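Local coordinates for jacalin-type lectin domain-containing protein (Musa acuminata, PDB 7KMU) that probably binds mannose-containing glycans as a jacalin-related banana lectin with antiviral and mitogenic activity, at residues 76-89 with 128-140. Numbering follows the deposited sequence.
Sequences MEGHVVDYFGLTII and AGSFIDAIGVYLM. With EDO (1,2-ethanediol), chain E.
Tyr83 and Phe131 meet where two sheets of the beta-prism fold of jacalin-related lectins come together: the hairpin 76-89, with a type I' turn from Tyr83 to Leu86, lies beside the loop 129-131 ahead of strand 132-140. The aromatic pair is T-shaped, with the edge of Tyr83 toward the face of Phe131, planes at 85° and ring centroids 5.7 Å apart. Leu86 brings CD1 to the edge of the Phe131 ring. Ile88 carries CG1 between its backbone N and carbonyl carbon (chi1 65°), and from there CD1 reaches Phe131 CD2 at 3.8 Å.

Farther along, the apolar packing runs into the prism interior: Ile89 CG1 lies against the CG2 methyls of Ile132 and Ile135, and Met76, bent at its thioether, sets CE 3.7 Å from Val137 CG1.

A backbone hydrogen bond links the two segments, Ile89 N to Ile132 O, 3.0 Å long and nearly straight at 169°.

Gly129 to Asp133 fit the GXXXD signature of the family's carbohydrate site, and a 1,2-ethanediol, probably from the crystallisation liquor, sits there much as a sugar's hydroxyls might. The diol O1 accepts from Phe131 N (2.9 Å) and donates to Asp133 OD1 (2.7 Å), while the diol O2 donates to Asp133 OD2 at 2.8 Å. A water also donates to both Asp133 OD2 and Thr87 O, 2.7 Å from the latter, tying the hairpin to the carboxylate.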
ATOM      1  N   MET B  76      -6.771  -2.796   4.097  1.00  8.28           N
ATOM      2  CA  MET B  76      -6.072  -3.741   4.951  1.00  7.34           C
ATOM      3  C   MET B  76      -5.048  -2.945   5.743  1.00 10.02           C
ATOM      4  O   MET B  76      -4.387  -2.056   5.200  1.00 10.17           O
ATOM      5  CB  MET B  76      -5.397  -4.859   4.153  1.00  8.85           C
ATOM      6  CG  MET B  76      -4.560  -5.794   5.039  1.00 10.81           C
ATOM      7  SD  MET B  76      -3.842  -7.214   4.189  1.00 12.39           S
ATOM      8  CE  MET B  76      -2.464  -6.421   3.289  1.00 10.72           C
ATOM      9  N   GLU B  77      -4.930  -3.238   7.038  1.00  8.11           N
ATOM     10  CA  GLU B  77      -3.935  -2.588   7.868  1.00  8.80           C
ATOM     11  C   GLU B  77      -3.465  -3.502   8.945  1.00 10.05           C
ATOM     12  O   GLU B  77      -4.179  -4.421   9.342  1.00 10.78           O
ATOM     13  CB  GLU B  77      -4.415  -1.249   8.431  1.00 11.09           C
ATOM     14  CG  GLU B  77      -5.582  -1.337   9.380  1.00 16.58           C
ATOM     15  CD  GLU B  77      -6.263   0.006   9.545  1.00 35.25           C
ATOM     16  OE1 GLU B  77      -7.436   0.126   9.132  1.00 24.91           O
ATOM     17  OE2 GLU B  77      -5.615   0.945  10.060  1.00 29.15           O
ATOM     18  N   GLY B  78      -2.261  -3.265   9.411  1.00  8.90           N
ATOM     19  CA  GLY B  78      -1.716  -4.113  10.454  1.00  9.15           C
ATOM     20  C   GLY B  78      -0.351  -3.690  10.917  1.00 11.03           C
ATOM     21  O   GLY B  78       0.081  -2.565  10.649  1.00 10.16           O
ATOM     22  N   HIS B  79       0.337  -4.615  11.619  1.00  8.55           N
ATOM     23  CA  HIS B  79       1.672  -4.381  12.150  1.00  8.45           C
ATOM     24  C   HIS B  79       2.618  -5.503  11.807  1.00 11.06           C
ATOM     25  O   HIS B  79       2.246  -6.678  11.927  1.00 10.70           O
ATOM     26  CB  HIS B  79       1.632  -4.244  13.685  1.00  9.47           C
ATOM     27  CG  HIS B  79       1.179  -2.901  14.146  1.00 12.13           C
ATOM     28  ND1 HIS B  79       2.083  -1.965  14.629  1.00 14.02           N
ATOM     29  CD2 HIS B  79      -0.064  -2.366  14.162  1.00 13.57           C
ATOM     30  CE1 HIS B  79       1.355  -0.899  14.944  1.00 13.51           C
ATOM     31  NE2 HIS B  79       0.062  -1.089  14.672  1.00 13.44           N
ATOM     32  N   VAL B  80       3.852  -5.145  11.415  1.00  8.92           N
ATOM     33  CA  VAL B  80       4.968  -6.086  11.232  1.00  7.90           C
ATOM     34  C   VAL B  80       5.673  -6.040  12.586  1.00 12.24           C
ATOM     35  O   VAL B  80       6.009  -4.950  13.065  1.00 12.12           O
ATOM     36  CB  VAL B  80       5.910  -5.724  10.078  1.00 11.37           C
ATOM     37  CG1 VAL B  80       7.087  -6.701  10.029  1.00 11.22           C
ATOM     38  CG2 VAL B  80       5.155  -5.717   8.751  1.00 11.19           C
ATOM     39  N   VAL B  81       5.869  -7.197  13.222  1.00 10.12           N
ATOM     40  CA  VAL B  81       6.389  -7.242  14.583  1.00  9.56           C
ATOM     41  C   VAL B  81       7.505  -8.224  14.791  1.00 12.92           C
ATOM     42  O   VAL B  81       7.698  -9.148  13.988  1.00 11.98           O
ATOM     43  CB  VAL B  81       5.239  -7.581  15.591  1.00 11.93           C
ATOM     44  CG1 VAL B  81       4.007  -6.717  15.346  1.00 11.89           C
ATOM     45  CG2 VAL B  81       4.864  -9.073  15.565  1.00 11.64           C
ATOM     46  N   ASP B  82       8.209  -8.047  15.925  1.00 12.25           N
ATOM     47  CA  ASP B  82       9.240  -8.982  16.355  0.50 12.61           C
ATOM     48  C   ASP B  82       8.552  -9.911  17.357  1.00 15.85           C
ATOM     49  O   ASP B  82       7.987  -9.437  18.349  1.00 17.51           O
ATOM     50  CB  ASP B  82      10.424  -8.254  17.009  0.50 14.90           C
ATOM     51  CG  ASP B  82      11.554  -9.196  17.375  0.50 26.46           C
ATOM     52  OD1 ASP B  82      11.468  -9.839  18.443  0.50 28.07           O
ATOM     53  OD2 ASP B  82      12.514  -9.303  16.585  0.50 32.43           O
ATOM     54  N   TYR B  83       8.529 -11.224  17.072  1.00 12.64           N
ATOM     55  CA  TYR B  83       7.895 -12.207  17.941  1.00 11.95           C
ATOM     56  C   TYR B  83       8.932 -13.280  18.217  1.00 16.42           C
ATOM     57  O   TYR B  83       9.200 -14.114  17.352  1.00 15.39           O
ATOM     58  CB  TYR B  83       6.656 -12.811  17.264  1.00 12.66           C
ATOM     59  CG  TYR B  83       5.835 -13.704  18.164  1.00 12.77           C
ATOM     60  CD1 TYR B  83       5.217 -13.198  19.305  1.00 13.98           C
ATOM     61  CD2 TYR B  83       5.617 -15.042  17.840  1.00 13.12           C
ATOM     62  CE1 TYR B  83       4.419 -14.002  20.113  1.00 14.69           C
ATOM     63  CE2 TYR B  83       4.828 -15.860  18.647  1.00 14.59           C
ATOM     64  CZ  TYR B  83       4.232 -15.334  19.785  1.00 18.37           C
ATOM     65  OH  TYR B  83       3.446 -16.125  20.588  1.00 21.11           O
ATOM     66  N   PHE B  84       9.569 -13.212  19.406  1.00 15.49           N
ATOM     67  CA  PHE B  84      10.666 -14.126  19.772  1.00 16.47           C
ATOM     68  C   PHE B  84      11.779 -14.146  18.697  1.00 21.67           C
ATOM     69  O   PHE B  84      12.277 -15.212  18.334  1.00 22.26           O
ATOM     70  CB  PHE B  84      10.140 -15.550  20.078  1.00 18.54           C
ATOM     71  CG  PHE B  84       9.240 -15.639  21.282  1.00 20.58           C
ATOM     72  CD1 PHE B  84       9.774 -15.725  22.566  1.00 23.91           C
ATOM     73  CD2 PHE B  84       7.857 -15.637  21.139  1.00 23.60           C
ATOM     74  CE1 PHE B  84       8.938 -15.804  23.684  1.00 25.17           C
ATOM     75  CE2 PHE B  84       7.023 -15.715  22.258  1.00 26.90           C
ATOM     76  CZ  PHE B  84       7.570 -15.805  23.523  1.00 25.06           C
ATOM     77  N   GLY B  85      12.129 -12.981  18.163  1.00 18.37           N
ATOM     78  CA  GLY B  85      13.156 -12.923  17.127  1.00 19.69           C
ATOM     79  C   GLY B  85      12.687 -13.124  15.694  1.00 24.12           C
ATOM     80  O   GLY B  85      13.428 -12.776  14.772  1.00 26.41           O
ATOM     81  N   LEU B  86      11.475 -13.700  15.474  1.00 17.39           N
ATOM     82  CA  LEU B  86      10.910 -13.821  14.122  1.00 15.20           C
ATOM     83  C   LEU B  86      10.308 -12.468  13.753  1.00 16.85           C
ATOM     84  O   LEU B  86       9.857 -11.752  14.646  1.00 17.44           O
ATOM     85  CB  LEU B  86       9.761 -14.858  14.068  1.00 14.62           C
ATOM     86  CG  LEU B  86      10.092 -16.323  14.362  1.00 19.28           C
ATOM     87  CD1 LEU B  86       8.831 -17.147  14.384  1.00 20.09           C
ATOM     88  CD2 LEU B  86      11.060 -16.888  13.347  1.00 21.59           C
ATOM     89  N   THR B  87      10.254 -12.134  12.462  1.00 11.51           N
ATOM     90  CA  THR B  87       9.608 -10.906  11.985  1.00 10.62           C
ATOM     91  C   THR B  87       8.352 -11.389  11.250  1.00 12.02           C
ATOM     92  O   THR B  87       8.464 -12.021  10.201  1.00 12.39           O
ATOM     93  CB  THR B  87      10.550 -10.097  11.068  1.00 14.33           C
ATOM     94  OG1 THR B  87      11.736  -9.752  11.794  1.00 16.61           O
ATOM     95  CG2 THR B  87       9.907  -8.818  10.548  1.00 15.01           C
ATOM     96  N   ILE B  88       7.169 -11.143  11.821  1.00  8.83           N
ATOM     97  CA  ILE B  88       5.905 -11.671  11.278  1.00  8.45           C
ATOM     98  C   ILE B  88       4.788 -10.612  11.371  1.00 10.84           C
ATOM     99  O   ILE B  88       5.018  -9.498  11.845  1.00 10.43           O
ATOM    100  CB  ILE B  88       5.504 -12.976  12.053  1.00 10.22           C
ATOM    101  CG1 ILE B  88       5.196 -12.683  13.537  1.00 10.62           C
ATOM    102  CG2 ILE B  88       6.574 -14.103  11.924  1.00  9.52           C
ATOM    103  CD1 ILE B  88       4.577 -13.863  14.298  1.00 13.18           C
ATOM    104  N   ILE B  89       3.566 -10.984  10.965  1.00  7.83           N
ATOM    105  CA  ILE B  89       2.402 -10.092  11.098  1.00  6.74           C
ATOM    106  C   ILE B  89       1.826 -10.299  12.511  1.00 10.23           C
ATOM    107  O   ILE B  89       1.441 -11.418  12.883  1.00 10.42           O
ATOM    108  CB  ILE B  89       1.359 -10.366   9.984  1.00  8.69           C
ATOM    109  CG1 ILE B  89       1.984 -10.288   8.568  1.00  9.00           C
ATOM    110  CG2 ILE B  89       0.138  -9.408  10.124  1.00  9.38           C
ATOM    111  CD1 ILE B  89       2.722  -8.926   8.249  1.00 11.17           C
ATOM    112  N   ALA B 128       4.232 -17.904   4.910  1.00  8.86           N
ATOM    113  CA  ALA B 128       3.662 -18.509   6.120  1.00  8.61           C
ATOM    114  C   ALA B 128       4.398 -19.765   6.497  1.00 12.04           C
ATOM    115  O   ALA B 128       4.959 -20.431   5.633  1.00 12.19           O
ATOM    116  CB  ALA B 128       2.186 -18.845   5.904  1.00  9.44           C
ATOM    117  N   GLY B 129       4.358 -20.087   7.779  1.00  9.45           N
ATOM    118  CA  GLY B 129       4.953 -21.306   8.321  1.00  9.16           C
ATOM    119  C   GLY B 129       4.096 -21.685   9.511  1.00 11.54           C
ATOM    120  O   GLY B 129       2.937 -22.073   9.333  1.00 13.03           O
ATOM    121  N   SER B 130       4.613 -21.469  10.734  1.00  8.96           N
ATOM    122  CA  SER B 130       3.803 -21.646  11.941  1.00  7.95           C
ATOM    123  C   SER B 130       2.771 -20.511  11.997  1.00 10.39           C
ATOM    124  O   SER B 130       1.672 -20.682  12.535  1.00  9.92           O
ATOM    125  CB  SER B 130       4.668 -21.522  13.188  1.00  9.80           C
ATOM    126  OG  SER B 130       5.841 -22.310  13.059  1.00  9.87           O
ATOM    127  N   PHE B 131       3.166 -19.332  11.473  1.00  8.45           N
ATOM    128  CA  PHE B 131       2.338 -18.123  11.512  1.00  7.24           C
ATOM    129  C   PHE B 131       2.292 -17.443  10.156  1.00 10.52           C
ATOM    130  O   PHE B 131       2.854 -17.960   9.186  1.00  9.94           O
ATOM    131  CB  PHE B 131       2.912 -17.141  12.560  1.00  8.86           C
ATOM    132  CG  PHE B 131       3.383 -17.795  13.840  1.00  8.64           C
ATOM    133  CD1 PHE B 131       2.500 -18.513  14.642  1.00 10.38           C
ATOM    134  CD2 PHE B 131       4.710 -17.706  14.233  1.00  9.72           C
ATOM    135  CE1 PHE B 131       2.946 -19.148  15.807  1.00 10.98           C
ATOM    136  CE2 PHE B 131       5.149 -18.330  15.416  1.00 11.50           C
ATOM    137  CZ  PHE B 131       4.267 -19.062  16.174  1.00 10.18           C
ATOM    138  N   ILE B 132       1.653 -16.254  10.094  1.00  7.91           N
ATOM    139  CA  ILE B 132       1.675 -15.472   8.864  1.00  7.11           C
ATOM    140  C   ILE B 132       2.900 -14.561   8.920  1.00  9.76           C
ATOM    141  O   ILE B 132       2.893 -13.546   9.619  1.00  8.98           O
ATOM    142  CB  ILE B 132       0.362 -14.681   8.634  1.00  8.84           C
ATOM    143  CG1 ILE B 132      -0.850 -15.631   8.512  1.00  8.56           C
ATOM    144  CG2 ILE B 132       0.474 -13.756   7.396  1.00  8.69           C
ATOM    145  CD1 ILE B 132      -0.757 -16.710   7.321  1.00  9.71           C
ATOM    146  N   ASP B 133       3.976 -14.938   8.201  1.00  7.89           N
ATOM    147  CA  ASP B 133       5.209 -14.152   8.164  1.00  7.31           C
ATOM    148  C   ASP B 133       5.020 -12.855   7.399  1.00  9.76           C
ATOM    149  O   ASP B 133       5.607 -11.835   7.761  1.00  9.54           O
ATOM    150  CB  ASP B 133       6.318 -14.959   7.463  1.00  8.73           C
ATOM    151  CG  ASP B 133       6.693 -16.213   8.230  1.00 12.39           C
ATOM    152  OD1 ASP B 133       5.923 -17.199   8.171  1.00 10.97           O
ATOM    153  OD2 ASP B 133       7.739 -16.195   8.911  1.00 12.92           O
ATOM    154  N   ALA B 134       4.268 -12.916   6.287  1.00  7.81           N
ATOM    155  CA  ALA B 134       4.104 -11.762   5.403  1.00  7.52           C
ATOM    156  C   ALA B 134       2.807 -11.846   4.638  1.00  8.98           C
ATOM    157  O   ALA B 134       2.267 -12.944   4.425  1.00  8.32           O
ATOM    158  CB  ALA B 134       5.272 -11.690   4.426  1.00  8.36           C
ATOM    159  N   ILE B 135       2.295 -10.689   4.220  1.00  7.47           N
ATOM    160  CA  ILE B 135       1.030 -10.643   3.506  1.00  6.97           C
ATOM    161  C   ILE B 135       1.045  -9.545   2.448  1.00  8.97           C
ATOM    162  O   ILE B 135       1.767  -8.558   2.576  1.00  8.93           O
ATOM    163  CB  ILE B 135      -0.146 -10.501   4.526  1.00  9.69           C
ATOM    164  CG1 ILE B 135      -1.523 -10.837   3.874  1.00 10.55           C
ATOM    165  CG2 ILE B 135      -0.135  -9.129   5.244  1.00 10.27           C
ATOM    166  CD1 ILE B 135      -2.669 -11.175   4.920  1.00 17.64           C
ATOM    167  N   GLY B 136       0.251  -9.753   1.416  1.00  7.26           N
ATOM    168  CA  GLY B 136       0.069  -8.822   0.313  1.00  6.97           C
ATOM    169  C   GLY B 136      -1.300  -9.031  -0.282  1.00  8.01           C
ATOM    170  O   GLY B 136      -1.989 -10.015   0.039  1.00  7.23           O
ATOM    171  N   VAL B 137      -1.715  -8.099  -1.156  1.00  6.75           N
ATOM    172  CA  VAL B 137      -3.032  -8.178  -1.775  1.00  6.57           C
ATOM    173  C   VAL B 137      -3.035  -7.966  -3.272  1.00  8.28           C
ATOM    174  O   VAL B 137      -2.173  -7.263  -3.801  1.00  7.49           O
ATOM    175  CB  VAL B 137      -4.048  -7.205  -1.107  1.00  9.65           C
ATOM    176  CG1 VAL B 137      -4.386  -7.643   0.323  1.00 10.01           C
ATOM    177  CG2 VAL B 137      -3.560  -5.756  -1.135  1.00  9.71           C
ATOM    178  N   TYR B 138      -4.041  -8.551  -3.942  1.00  6.79           N
ATOM    179  CA  TYR B 138      -4.341  -8.280  -5.341  1.00  6.24           C
ATOM    180  C   TYR B 138      -5.344  -7.130  -5.358  1.00  9.38           C
ATOM    181  O   TYR B 138      -6.234  -7.065  -4.494  1.00  8.91           O
ATOM    182  CB  TYR B 138      -5.023  -9.491  -5.986  1.00  7.25           C
ATOM    183  CG  TYR B 138      -4.055 -10.584  -6.351  1.00  7.77           C
ATOM    184  CD1 TYR B 138      -3.620 -11.505  -5.402  1.00  8.03           C
ATOM    185  CD2 TYR B 138      -3.547 -10.688  -7.642  1.00  8.39           C
ATOM    186  CE1 TYR B 138      -2.738 -12.527  -5.738  1.00  8.13           C
ATOM    187  CE2 TYR B 138      -2.666 -11.707  -7.992  1.00  9.46           C
ATOM    188  CZ  TYR B 138      -2.255 -12.619  -7.037  1.00  9.94           C
ATOM    189  OH  TYR B 138      -1.376 -13.604  -7.405  1.00 11.46           O
ATOM    190  N   LEU B 139      -5.233  -6.252  -6.361  1.00  8.01           N
ATOM    191  CA  LEU B 139      -6.149  -5.121  -6.518  1.00  7.63           C
ATOM    192  C   LEU B 139      -6.846  -5.198  -7.857  1.00 11.12           C
ATOM    193  O   LEU B 139      -6.256  -5.651  -8.833  1.00 10.01           O
ATOM    194  CB  LEU B 139      -5.426  -3.770  -6.389  1.00  7.83           C
ATOM    195  CG  LEU B 139      -4.704  -3.556  -5.061  1.00 10.79           C
ATOM    196  CD1 LEU B 139      -3.934  -2.272  -5.077  1.00 11.42           C
ATOM    197  CD2 LEU B 139      -5.681  -3.525  -3.887  1.00 13.93           C
ATOM    198  N   MET B 140      -8.104  -4.751  -7.896  1.00 10.41           N
ATOM    199  CA  MET B 140      -8.919  -4.696  -9.114  1.00 12.38           C
ATOM    200  C   MET B 140      -9.760  -3.441  -9.063  1.00 17.10           C
ATOM    201  O   MET B 140     -10.071  -2.975  -7.968  1.00 15.34           O
ATOM    202  CB  MET B 140      -9.893  -5.877  -9.152  1.00 15.87           C
ATOM    203  CG  MET B 140      -9.249  -7.139  -9.444  1.00 20.42           C
ATOM    204  SD  MET B 140     -10.529  -8.368  -9.638  1.00 25.15           S
ATOM    205  CE  MET B 140      -9.549  -9.654  -9.864  1.00 21.83           C
TER
HETATM  206  C1  EDO E 201       6.877 -18.523  11.241  1.00 12.30           C
HETATM  207  O1  EDO E 201       5.798 -18.790  10.341  1.00 11.27           O
HETATM  208  C2  EDO E 201       8.170 -19.266  10.827  1.00 15.04           C
HETATM  209  O2  EDO E 201       8.683 -18.756   9.610  1.00 18.45           O
HETATM  210  O   HOH W   1       9.450 -14.134   8.821  1.00 13.39           O